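Local coordinates for protein unsaturated glucuronyl hydrolase (Streptococcus agalactiae, PDB 2ZZR) that hydrolyses unsaturated chondroitin, hyaluronan and heparin disaccharides, releasing the unsaturated uronic acid, at residues Q248-Y253 with T307-C312. Residues are numbered along the deposited sequence; the frame is centred on the assembly and turned at random.
Sequences QAWGIY and TATAVC
Ala-249 and Ala-310 bring helices 245-262 and 304-318 to a CA-CA distance of 5.0 Å, the short segments running nearly parallel at 17° with their axes 7.8 Å apart. Two alanines here let the backbones come close, and the Ala-249 CB also lies 3.9 Å from Thr-309 CB. Thr-309 extends its methyl to the other helix: CG2, anti to the backbone N, reaches to 3.7 Å from Ala-249 O and meets the six-membered ring of Trp-250 obliquely, 3.9 Å from CE3. Its hydroxyl instead hydrogen-bonds Ser-305 O. Ile-252 packs on Ala-310, CG2 lying 3.8 Å from Ala-310 O and CD1 4.2 Å from Ala-310 CB. One turn beyond Ala-249, Tyr-253 turns CG anti to its backbone N (chi1 -164°), which carries the ring over to Cys-312. Cys-312 CB sits over one ring face in a CH-pi contact, 3.8 Å from the centroid, while its SG stands obliquely farther out. The phenol OH hydrogen-bonds Arg-388. The near-parallel pair, flanking helix 265-280 in sequence, is consistent with inner helices of the family 88 (alpha/alpha)6 barrel. The contact is apolar, and its Thr-309 methyl touches Trp-250, a probable substrate-binding residue beside the likely proton donor Asp-174.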
loop_
_atom_site.group_PDB
_atom_site.type_symbol
_atom_site.label_atom_id
_atom_site.label_comp_id
_atom_site.label_asym_id
_atom_site.label_seq_id
_atom_site.Cartn_x
_atom_site.Cartn_y
_atom_site.Cartn_z
ATOM N N GLN A 248 2.858 8.720 -4.609
ATOM C CA GLN A 248 1.549 9.360 -4.704
ATOM C C GLN A 248 0.461 8.399 -4.212
ATOM O O GLN A 248 -0.413 8.786 -3.434
ATOM C CB GLN A 248 1.278 9.810 -6.145
ATOM C CG GLN A 248 0.148 10.831 -6.306
ATOM C CD GLN A 248 0.447 12.194 -5.659
ATOM O OE1 GLN A 248 -0.474 12.957 -5.355
ATOM N NE2 GLN A 248 1.722 12.505 -5.468
ATOM N N ALA A 249 0.539 7.146 -4.658
ATOM C CA ALA A 249 -0.427 6.116 -4.264
ATOM C C ALA A 249 -0.393 5.775 -2.774
ATOM O O ALA A 249 -1.439 5.510 -2.185
ATOM C CB ALA A 249 -0.247 4.859 -5.103
ATOM N N TRP A 250 0.790 5.784 -2.159
ATOM C CA TRP A 250 0.871 5.564 -0.712
ATOM C C TRP A 250 0.067 6.628 0.035
ATOM O O TRP A 250 -0.561 6.333 1.044
ATOM C CB TRP A 250 2.315 5.588 -0.207
ATOM C CG TRP A 250 3.204 4.434 -0.627
ATOM C CD1 TRP A 250 4.503 4.529 -1.044
ATOM C CD2 TRP A 250 2.880 3.027 -0.644
ATOM N NE1 TRP A 250 5.007 3.282 -1.327
ATOM C CE2 TRP A 250 4.035 2.341 -1.091
ATOM C CE3 TRP A 250 1.728 2.284 -0.340
ATOM C CZ2 TRP A 250 4.078 0.942 -1.239
ATOM C CZ3 TRP A 250 1.770 0.884 -0.482
ATOM C CH2 TRP A 250 2.940 0.232 -0.933
ATOM N N GLY A 251 0.097 7.865 -0.465
ATOM C CA GLY A 251 -0.720 8.939 0.095
ATOM C C GLY A 251 -2.203 8.681 -0.125
ATOM O O GLY A 251 -3.004 8.781 0.813
ATOM N N ILE A 252 -2.560 8.319 -1.356
ATOM C CA ILE A 252 -3.957 8.068 -1.736
ATOM C C ILE A 252 -4.612 6.990 -0.878
ATOM O O ILE A 252 -5.789 7.108 -0.544
ATOM C CB ILE A 252 -4.099 7.752 -3.249
ATOM C CG1 ILE A 252 -3.734 8.995 -4.066
ATOM C CG2 ILE A 252 -5.527 7.304 -3.604
ATOM C CD1 ILE A 252 -3.422 8.698 -5.525
ATOM N N TYR A 253 -3.848 5.964 -0.501
ATOM C CA TYR A 253 -4.397 4.906 0.354
ATOM C C TYR A 253 -4.140 5.180 1.835
ATOM O O TYR A 253 -5.019 4.983 2.668
ATOM C CB TYR A 253 -3.858 3.539 -0.079
ATOM C CG TYR A 253 -4.614 2.322 0.452
ATOM C CD1 TYR A 253 -4.061 1.047 0.336
ATOM C CD2 TYR A 253 -5.867 2.442 1.066
ATOM C CE1 TYR A 253 -4.738 -0.089 0.806
ATOM C CE2 TYR A 253 -6.555 1.310 1.554
ATOM C CZ TYR A 253 -5.979 0.053 1.415
ATOM O OH TYR A 253 -6.635 -1.069 1.882
ATOM N N THR A 307 -1.090 1.923 -9.368
ATOM C CA THR A 307 -2.490 2.000 -9.761
ATOM C C THR A 307 -3.363 1.071 -8.894
ATOM O O THR A 307 -4.442 1.478 -8.443
ATOM C CB THR A 307 -2.645 1.757 -11.286
ATOM O OG1 THR A 307 -1.980 2.823 -11.986
ATOM C CG2 THR A 307 -4.115 1.751 -11.702
ATOM N N ALA A 308 -2.883 -0.144 -8.626
ATOM C CA ALA A 308 -3.603 -1.065 -7.739
ATOM C C ALA A 308 -3.810 -0.457 -6.347
ATOM O O ALA A 308 -4.912 -0.505 -5.792
ATOM C CB ALA A 308 -2.874 -2.389 -7.628
ATOM N N THR A 309 -2.748 0.139 -5.811
ATOM C CA THR A 309 -2.778 0.789 -4.493
ATOM C C THR A 309 -3.759 1.973 -4.471
ATOM O O THR A 309 -4.542 2.123 -3.520
ATOM C CB THR A 309 -1.347 1.226 -4.085
ATOM O OG1 THR A 309 -0.490 0.077 -4.131
ATOM C CG2 THR A 309 -1.313 1.797 -2.671
ATOM N N ALA A 310 -3.736 2.787 -5.525
ATOM C CA ALA A 310 -4.661 3.921 -5.645
ATOM C C ALA A 310 -6.125 3.476 -5.722
ATOM O O ALA A 310 -7.011 4.134 -5.160
ATOM C CB ALA A 310 -4.300 4.796 -6.849
ATOM N N VAL A 311 -6.378 2.365 -6.412
ATOM C CA VAL A 311 -7.739 1.823 -6.480
ATOM C C VAL A 311 -8.246 1.497 -5.070
ATOM O O VAL A 311 -9.362 1.888 -4.710
ATOM C CB VAL A 311 -7.852 0.601 -7.430
ATOM C CG1 VAL A 311 -9.188 -0.131 -7.211
ATOM C CG2 VAL A 311 -7.735 1.046 -8.893
ATOM N N CYS A 312 -7.435 0.797 -4.277
ATOM C CA CYS A 312 -7.802 0.474 -2.886
ATOM C C CYS A 312 -8.093 1.737 -2.077
ATOM O O CYS A 312 -9.079 1.784 -1.324
ATOM C CB CYS A 312 -6.708 -0.353 -2.202
ATOM S SG CYS A 312 -6.478 -1.982 -2.940
#